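Local coordinates for protein lipase (Penicillium expansum, PDB 3G7N) that hydrolyses triacylglycerols and other acylglycerol lipids at ester bonds, releasing free fatty acids, as a secreted alkaline lipase of the alpha/beta-hydrolase fold, at residues G130-G135 against P239-S244; N185-V190 against N232-V237; V190-S195 against S227-N232. All blocks are in the same frame, centred on the assembly; numbering follows the deposited sequence.

Contact 1 (G130-G135 against P239-S244)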
loop_
_atom_site.group_PDB
_atom_site.type_symbol
_atom_site.label_atom_id
_atom_site.label_comp_id
_atom_site.label_asym_id
_atom_site.label_seq_id
_atom_site.Cartn_x
_atom_site.Cartn_y
_atom_site.Cartn_z
ATOM N N GLY A 130 -1.128 -2.366 2.435
ATOM C CA GLY A 130 -0.934 -3.662 1.816
ATOM C C GLY A 130 0.518 -3.878 1.489
ATOM O O GLY A 130 1.313 -2.955 1.492
ATOM N N HIS A 131 0.842 -5.129 1.181
ATOM C CA HIS A 131 2.227 -5.552 0.935
ATOM C C HIS A 131 2.400 -6.082 -0.505
ATOM O O HIS A 131 1.541 -6.769 -1.041
ATOM C CB HIS A 131 2.593 -6.638 1.947
ATOM C CG HIS A 131 3.890 -7.340 1.648
ATOM N ND1 HIS A 131 3.935 -8.526 0.950
ATOM C CD2 HIS A 131 5.150 -7.095 2.069
ATOM C CE1 HIS A 131 5.189 -8.947 0.898
ATOM N NE2 HIS A 131 5.941 -8.104 1.569
ATOM N N SER A 132 3.558 -5.762 -1.099
ATOM C CA SER A 132 3.950 -6.267 -2.421
ATOM C C SER A 132 2.968 -5.732 -3.483
ATOM O O SER A 132 2.806 -4.511 -3.577
ATOM C CB SER A 132 4.104 -7.788 -2.394
ATOM O OG SER A 132 4.672 -8.229 -3.629
ATOM N N LEU A 133 2.323 -6.587 -4.268
ATOM C CA LEU A 133 1.268 -6.101 -5.155
ATOM C C LEU A 133 0.193 -5.367 -4.358
ATOM O O LEU A 133 -0.400 -4.410 -4.851
ATOM C CB LEU A 133 0.643 -7.253 -5.953
ATOM C CG LEU A 133 -0.573 -6.881 -6.835
ATOM C CD1 LEU A 133 -0.235 -5.874 -7.933
ATOM C CD2 LEU A 133 -1.249 -8.127 -7.440
ATOM N N GLY A 134 -0.089 -5.843 -3.139
ATOM C CA GLY A 134 -0.993 -5.127 -2.243
ATOM C C GLY A 134 -0.524 -3.717 -1.912
ATOM O O GLY A 134 -1.348 -2.820 -1.682
ATOM N N GLY A 135 0.782 -3.519 -1.844
ATOM C CA GLY A 135 1.359 -2.180 -1.685
ATOM C C GLY A 135 1.257 -1.320 -2.929
ATOM O O GLY A 135 0.885 -0.150 -2.859
ATOM N N PRO A 239 15.267 -12.335 -0.899
ATOM C CA PRO A 239 14.782 -12.947 0.338
ATOM C C PRO A 239 14.035 -11.991 1.279
ATOM O O PRO A 239 13.115 -12.425 1.980
ATOM C CB PRO A 239 16.073 -13.469 0.983
ATOM C CG PRO A 239 16.910 -13.884 -0.210
ATOM C CD PRO A 239 16.632 -12.794 -1.242
ATOM N N GLY A 240 14.447 -10.730 1.311
ATOM C CA GLY A 240 13.789 -9.763 2.195
ATOM C C GLY A 240 12.368 -9.407 1.786
ATOM O O GLY A 240 11.663 -8.754 2.548
ATOM N N HIS A 241 11.928 -9.812 0.597
ATOM C CA HIS A 241 10.621 -9.376 0.134
ATOM C C HIS A 241 9.507 -9.880 1.031
ATOM O O HIS A 241 8.417 -9.294 1.050
ATOM C CB HIS A 241 10.360 -9.791 -1.317
ATOM C CG HIS A 241 9.118 -9.186 -1.894
ATOM N ND1 HIS A 241 8.876 -7.825 -1.873
ATOM C CD2 HIS A 241 8.019 -9.748 -2.450
ATOM C CE1 HIS A 241 7.702 -7.582 -2.437
ATOM N NE2 HIS A 241 7.165 -8.725 -2.810
ATOM N N ILE A 242 9.682 -11.049 1.639
ATOM C CA ILE A 242 8.617 -11.701 2.403
ATOM C C ILE A 242 8.350 -11.023 3.757
ATOM O O ILE A 242 7.380 -11.367 4.452
ATOM C CB ILE A 242 8.934 -13.224 2.619
ATOM C CG1 ILE A 242 7.682 -14.017 2.993
ATOM C CG2 ILE A 242 10.012 -13.423 3.660
ATOM C CD1 ILE A 242 7.757 -15.470 2.587
ATOM N N ALA A 243 9.225 -10.115 4.167
ATOM C CA ALA A 243 9.089 -9.511 5.496
ATOM C C ALA A 243 8.995 -8.003 5.387
ATOM O O ALA A 243 9.563 -7.386 4.492
ATOM C CB ALA A 243 10.272 -9.912 6.394
ATOM N N SER A 244 8.339 -7.406 6.378
ATOM C CA SER A 244 8.324 -5.950 6.500
ATOM C C SER A 244 8.194 -5.560 7.966
ATOM O O SER A 244 7.372 -6.113 8.680
ATOM C CB SER A 244 7.132 -5.383 5.727
ATOM O OG SER A 244 7.374 -4.022 5.395
#

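Contact 2 (N185-V190 against N232-V237)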
loop_
_atom_site.group_PDB
_atom_site.type_symbol
_atom_site.label_atom_id
_atom_site.label_comp_id
_atom_site.label_asym_id
_atom_site.label_seq_id
_atom_site.Cartn_x
_atom_site.Cartn_y
_atom_site.Cartn_z
ATOM N N ASN A 185 11.922 -3.007 3.205
ATOM C CA ASN A 185 12.720 -3.924 4.001
ATOM C C ASN A 185 14.094 -4.173 3.379
ATOM O O ASN A 185 14.256 -4.200 2.147
ATOM C CB ASN A 185 11.969 -5.242 4.158
ATOM C CG ASN A 185 12.520 -6.096 5.286
ATOM O OD1 ASN A 185 12.643 -5.615 6.409
ATOM N ND2 ASN A 185 12.755 -7.380 5.021
ATOM N N VAL A 186 15.055 -4.474 4.250
ATOM C CA VAL A 186 16.363 -4.920 3.810
ATOM C C VAL A 186 16.263 -6.151 2.935
ATOM O O VAL A 186 15.327 -6.936 3.027
ATOM C CB VAL A 186 17.294 -5.214 4.989
ATOM C CG1 VAL A 186 17.662 -3.925 5.716
ATOM C CG2 VAL A 186 16.707 -6.271 5.906
ATOM N N LEU A 187 17.214 -6.266 2.002
ATOM C CA LEU A 187 17.355 -7.473 1.195
ATOM C C LEU A 187 16.182 -7.707 0.261
ATOM O O LEU A 187 15.941 -8.830 -0.167
ATOM C CB LEU A 187 17.620 -8.714 2.066
ATOM C CG LEU A 187 18.992 -8.754 2.742
ATOM C CD1 LEU A 187 19.015 -9.869 3.772
ATOM C CD2 LEU A 187 20.090 -8.947 1.693
ATOM N N ASP A 188 15.462 -6.633 -0.058
ATOM C CA ASP A 188 14.311 -6.721 -0.942
ATOM C C ASP A 188 14.507 -5.801 -2.143
ATOM O O ASP A 188 14.588 -4.576 -2.004
ATOM C CB ASP A 188 13.019 -6.349 -0.209
ATOM C CG ASP A 188 11.801 -6.428 -1.110
ATOM O OD1 ASP A 188 11.900 -7.003 -2.221
ATOM O OD2 ASP A 188 10.702 -6.011 -0.656
ATOM N N GLY A 189 14.512 -6.385 -3.330
ATOM C CA GLY A 189 14.678 -5.615 -4.560
ATOM C C GLY A 189 13.398 -5.152 -5.228
ATOM O O GLY A 189 13.466 -4.523 -6.281
ATOM N N VAL A 190 12.219 -5.495 -4.702
ATOM C CA VAL A 190 10.984 -5.150 -5.410
ATOM C C VAL A 190 10.770 -3.637 -5.588
ATOM O O VAL A 190 10.410 -3.201 -6.682
ATOM C CB VAL A 190 9.782 -5.857 -4.767
ATOM C CG1 VAL A 190 8.469 -5.330 -5.383
ATOM C CG2 VAL A 190 9.890 -7.367 -5.021
ATOM N N ASN A 232 20.370 -0.845 -2.089
ATOM C CA ASN A 232 20.566 -2.132 -1.426
ATOM C C ASN A 232 21.123 -3.257 -2.289
ATOM O O ASN A 232 21.337 -4.379 -1.816
ATOM C CB ASN A 232 19.331 -2.570 -0.616
ATOM C CG ASN A 232 18.178 -3.074 -1.480
ATOM O OD1 ASN A 232 18.303 -3.325 -2.685
ATOM N ND2 ASN A 232 17.024 -3.252 -0.837
ATOM N N GLY A 233 21.339 -2.961 -3.561
ATOM C CA GLY A 233 21.966 -3.919 -4.469
ATOM C C GLY A 233 21.071 -5.062 -4.918
ATOM O O GLY A 233 21.544 -6.012 -5.550
ATOM N N MET A 234 19.780 -4.990 -4.591
ATOM C CA MET A 234 18.824 -6.059 -4.904
ATOM C C MET A 234 17.899 -5.658 -6.046
ATOM O O MET A 234 17.532 -4.496 -6.173
ATOM C CB MET A 234 17.954 -6.385 -3.676
ATOM C CG MET A 234 18.733 -6.717 -2.413
ATOM S SD MET A 234 19.477 -8.354 -2.478
ATOM C CE MET A 234 21.196 -7.894 -2.515
ATOM N N TYR A 235 17.398 -6.648 -6.765
ATOM C CA TYR A 235 16.440 -6.402 -7.827
ATOM C C TYR A 235 15.368 -7.484 -7.783
ATOM O O TYR A 235 15.681 -8.676 -7.809
ATOM C CB TYR A 235 17.144 -6.415 -9.191
ATOM C CG TYR A 235 16.199 -6.158 -10.328
ATOM C CD1 TYR A 235 15.808 -4.866 -10.640
ATOM C CD2 TYR A 235 15.581 -7.211 -10.990
ATOM C CE1 TYR A 235 14.886 -4.615 -11.658
ATOM C CE2 TYR A 235 14.660 -6.981 -11.998
ATOM C CZ TYR A 235 14.308 -5.684 -12.306
ATOM O OH TYR A 235 13.404 -5.493 -13.318
ATOM N N ALA A 236 14.100 -7.061 -7.833
ATOM C CA ALA A 236 12.956 -7.972 -7.839
ATOM C C ALA A 236 12.914 -8.857 -6.597
ATOM O O ALA A 236 13.312 -8.396 -5.525
ATOM C CB ALA A 236 12.891 -8.794 -9.142
ATOM N N VAL A 237 12.361 -10.068 -6.712
ATOM C CA VAL A 237 11.944 -10.840 -5.541
ATOM C C VAL A 237 13.112 -11.589 -4.895
ATOM O O VAL A 237 13.454 -12.725 -5.262
ATOM C CB VAL A 237 10.786 -11.809 -5.836
ATOM C CG1 VAL A 237 10.369 -12.544 -4.558
ATOM C CG2 VAL A 237 9.581 -11.060 -6.401
#

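Contact 3 (V190-S195 against S227-N232). With SO4 (sulfate ion), chain D.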
loop_
_atom_site.group_PDB
_atom_site.type_symbol
_atom_site.label_atom_id
_atom_site.label_comp_id
_atom_site.label_asym_id
_atom_site.label_seq_id
_atom_site.Cartn_x
_atom_site.Cartn_y
_atom_site.Cartn_z
ATOM N N VAL A 190 12.219 -5.495 -4.702
ATOM C CA VAL A 190 10.984 -5.150 -5.410
ATOM C C VAL A 190 10.770 -3.637 -5.588
ATOM O O VAL A 190 10.410 -3.201 -6.682
ATOM C CB VAL A 190 9.782 -5.857 -4.767
ATOM C CG1 VAL A 190 8.469 -5.330 -5.383
ATOM C CG2 VAL A 190 9.890 -7.367 -5.021
ATOM N N PRO A 191 11.159 -2.812 -4.600
ATOM C CA PRO A 191 11.012 -1.367 -4.821
ATOM C C PRO A 191 11.941 -0.809 -5.874
ATOM O O PRO A 191 11.761 0.345 -6.289
ATOM C CB PRO A 191 11.333 -0.766 -3.451
ATOM C CG PRO A 191 10.925 -1.844 -2.487
ATOM C CD PRO A 191 11.356 -3.133 -3.169
ATOM N N ASN A 192 12.907 -1.611 -6.328
ATOM C CA ASN A 192 13.880 -1.169 -7.350
ATOM C C ASN A 192 13.460 -1.585 -8.747
ATOM O O ASN A 192 14.136 -1.258 -9.728
ATOM C CB ASN A 192 15.261 -1.746 -7.014
ATOM C CG ASN A 192 15.790 -1.199 -5.712
ATOM O OD1 ASN A 192 15.496 -0.049 -5.348
ATOM N ND2 ASN A 192 16.553 -1.999 -4.985
ATOM N N MET A 193 12.362 -2.314 -8.864
ATOM C CA MET A 193 11.864 -2.660 -10.185
ATOM C C MET A 193 11.446 -1.410 -10.931
ATOM O O MET A 193 10.926 -0.465 -10.325
ATOM C CB MET A 193 10.694 -3.614 -10.085
ATOM C CG MET A 193 11.120 -4.974 -9.577
ATOM S SD MET A 193 9.767 -6.109 -9.194
ATOM C CE MET A 193 9.249 -6.535 -10.857
ATOM N N TYR A 194 11.726 -1.390 -12.232
ATOM C CA TYR A 194 11.217 -0.359 -13.143
ATOM C C TYR A 194 11.949 0.969 -12.945
ATOM O O TYR A 194 11.471 2.010 -13.408
ATOM C CB TYR A 194 9.678 -0.190 -13.059
ATOM C CG TYR A 194 8.924 -1.497 -13.037
ATOM C CD1 TYR A 194 9.241 -2.535 -13.913
ATOM C CD2 TYR A 194 7.925 -1.731 -12.079
ATOM C CE1 TYR A 194 8.567 -3.736 -13.859
ATOM C CE2 TYR A 194 7.218 -2.911 -12.064
ATOM C CZ TYR A 194 7.606 -3.944 -12.882
ATOM O OH TYR A 194 6.851 -5.101 -12.883
ATOM N N SER A 195 13.096 0.942 -12.273
ATOM C CA SER A 195 13.914 2.129 -12.052
ATOM C C SER A 195 14.901 2.429 -13.179
ATOM O O SER A 195 15.537 3.472 -13.182
ATOM C CB SER A 195 14.678 2.008 -10.731
ATOM O OG SER A 195 15.522 0.875 -10.746
ATOM N N SER A 227 20.639 5.014 1.012
ATOM C CA SER A 227 20.653 4.312 2.288
ATOM C C SER A 227 19.432 3.432 2.498
ATOM O O SER A 227 19.361 2.682 3.467
ATOM C CB SER A 227 20.777 5.294 3.447
ATOM O OG SER A 227 22.048 5.927 3.403
ATOM N N CYS A 228 18.480 3.506 1.575
ATOM C CA CYS A 228 17.262 2.710 1.701
ATOM C C CYS A 228 17.214 1.746 0.508
ATOM O O CYS A 228 18.250 1.188 0.124
ATOM C CB CYS A 228 16.032 3.617 1.808
ATOM S SG CYS A 228 16.144 4.765 3.214
ATOM N N SER A 229 16.028 1.448 -0.012
ATOM C CA SER A 229 15.910 0.399 -1.035
ATOM C C SER A 229 16.860 0.644 -2.226
ATOM O O SER A 229 17.466 -0.305 -2.747
ATOM C CB SER A 229 14.453 0.236 -1.507
ATOM O OG SER A 229 13.879 1.469 -1.928
ATOM N N ALA A 230 16.903 1.875 -2.736
ATOM C CA ALA A 230 17.601 2.138 -3.995
ATOM C C ALA A 230 19.060 1.718 -3.939
ATOM O O ALA A 230 19.654 1.441 -4.978
ATOM C CB ALA A 230 17.499 3.614 -4.360
ATOM N N GLY A 231 19.649 1.739 -2.749
ATOM C CA GLY A 231 21.071 1.438 -2.603
ATOM C C GLY A 231 21.377 0.021 -2.173
ATOM O O GLY A 231 22.527 -0.295 -1.888
ATOM N N ASN A 232 20.370 -0.845 -2.089
ATOM C CA ASN A 232 20.566 -2.132 -1.426
ATOM C C ASN A 232 21.123 -3.257 -2.289
ATOM O O ASN A 232 21.337 -4.379 -1.816
ATOM C CB ASN A 232 19.331 -2.570 -0.616
ATOM C CG ASN A 232 18.178 -3.074 -1.480
ATOM O OD1 ASN A 232 18.303 -3.325 -2.685
ATOM N ND2 ASN A 232 17.024 -3.252 -0.837
HETATM S S SO4 D . 24.163 3.283 4.523
HETATM O O1 SO4 D . 23.657 4.314 5.436
HETATM O O2 SO4 D . 24.623 3.915 3.287
HETATM O O3 SO4 D . 25.277 2.571 5.147
HETATM O O4 SO4 D . 23.093 2.339 4.200
#

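Contact 1 (G130-G135 against P239-S244)
His-241 reaches across to Ser-132 while its own backbone carbonyl is held by His-131, so His-241 is bound at both its ring and its backbone. In His-241, CG stands anti to the backbone N (chi1 -171°), which swings the ring toward the sharp turn between strand 125-131 and helix 133-148. Followed outward from CB, the ring gives ND1 to Asp-188 OD2, a hydrogen-bond partner in the neighbouring loop. CE1 passes 3.3 Å from Ser-132 OG, and CD2, on the other flank of NE2, lies 3.9 Å from the same OG. At the tip NE2 meets Ser-132 OG in the ring plane, a 2.7 Å hydrogen bond. Over one face of this ring lies His-131 CE1, offset toward the rim, and the ring planes are inclined by 31°. His-131 NE2 donates in its own ring plane to His-241 O at 2.8 Å, nearly along the C=O axis although bent at hydrogen (138°), while ND1 is hydrogen-bonded to Tyr-22 OH. Ser-132, with a positive phi, sits at the apex of the nucleophile elbow, where Gly-130 and Gly-134 leave room for the tight turn. Ser-132, His-241 and Asp-188 have the geometry of a catalytic triad, in line with their assigned roles as nucleophile and charge relay.

Contact 2 (N185-V190 against N232-V237)
Two irregular loops, one following strand 179-185 and the other preceding strand 243-244, meet here in a partly buried contact made of one isolated antiparallel bridge and one side-chain amide bond. Gly-189 and Ala-236 form the hydrogen-bonded pair, with Ala-236 N donating weakly to Gly-189 O at 3.0 Å. Gly-189, having no side chain, lets the two backbones come so close that its CA lies 3.7 Å from Tyr-235 N. Asn-232 supplies the second link: ND2 gives an almost straight bond (168°) to Asp-188 O at 3.0 Å, coming from above the carbonyl plane, and also bonds to Tyr-209 OH. Its CG lies between the backbone N and carbonyl carbon (chi1 75°), and OD1 turns back to accept Met-234 N in an Asx turn, which fixes the amide's rotation. Met-234 lays CB against Gly-189 N at 3.5 Å and CG against the backbone of Leu-187, while Val-237 CG2 touches Val-190 CG2. On the facing loop Asp-188 OD1 takes Val-190 N at 2.9 Å from above the carboxylate plane, a second Asx turn, leaving OD2 for the histidine. This is the loop that carries the aspartate assigned to the charge relay in an alpha/beta-hydrolase: it is entered from a central parallel strand and held by its neighbour through the carbonyls of Asp-188 and Gly-189, while the carboxylate is set by the Asx turn.

Contact 3 (V190-S195 against S227-N232)
Two short 3-10 turns, 190-192 and 229-231, lie side by side, with the CA atoms of Asn-192 and Ala-230 6.0 Å apart. Asn-192 carries most of the contact. Its CG is anti to the carbonyl carbon (chi1 -64°), which sends the amide across to the second turn, where ND2 donates to Ser-229 O at 3.0 Å. The acceptor lies in the amide plane of Asn-192, yet the donor stands well above the carbonyl plane of Ser-229. From the opposite face of that plane Asn-232 N reaches the same oxygen, so two donors grip it. Asn-192 ND2 also lies 3.2 Å from Asn-232 OD1, the two amide planes being 77° apart, and Asn-192 OD1 rests 3.3 Å from Ala-230 CA. ND2 bonds to Met-234 O as well and OD1 accepts from Arg-224 NH1, so both ends of this buried amide have partners. Alongside, Pro-191 CB packs on Ser-229 OG at 3.7 Å, a hydroxyl hydrogen-bonded to Glu-207 OE2. From Asn-192 to Ser-195 the chain makes a type II turn, with Ser-195 OG donating to Asn-192 O at 2.7 Å. Ser-227 OG lies 3.1 Å from O1 of a sulfate ion, probably from the crystallisation liquor. Just before the second turn, Cys-228 forms a disulfide with Cys-220. A buried asparagine amide thus bridges two loops beside strands 179-185 and 206-210, joining the chain just after Asp-188 to the disulfide-linked loop.

How the contacts relate
Along the chain the three contacts are nested: contact 3 lies inside the loop closed by contact 2, and contact 2 inside that closed by contact 1. Contacts 1 and 2 have centres about 10 Å apart and meet at the active site, where His-241 ND1 and Asp-188 OD2 are 2.8 Å apart and Gly-240 N lies 2.8 Å from Leu-187 O. Val-190 CG2 also packs 3.3 Å from His-241 ND1. Contacts 2 and 3, centres about 6 Å apart, share Val-190 and Asn-232 and are joined by Asn-192 ND2 and Met-234 O, 2.9 Å apart. Of the triad, the nucleophile and histidine belong to contact 1 and the aspartate to contact 2; contact 3 packs next to contact 2.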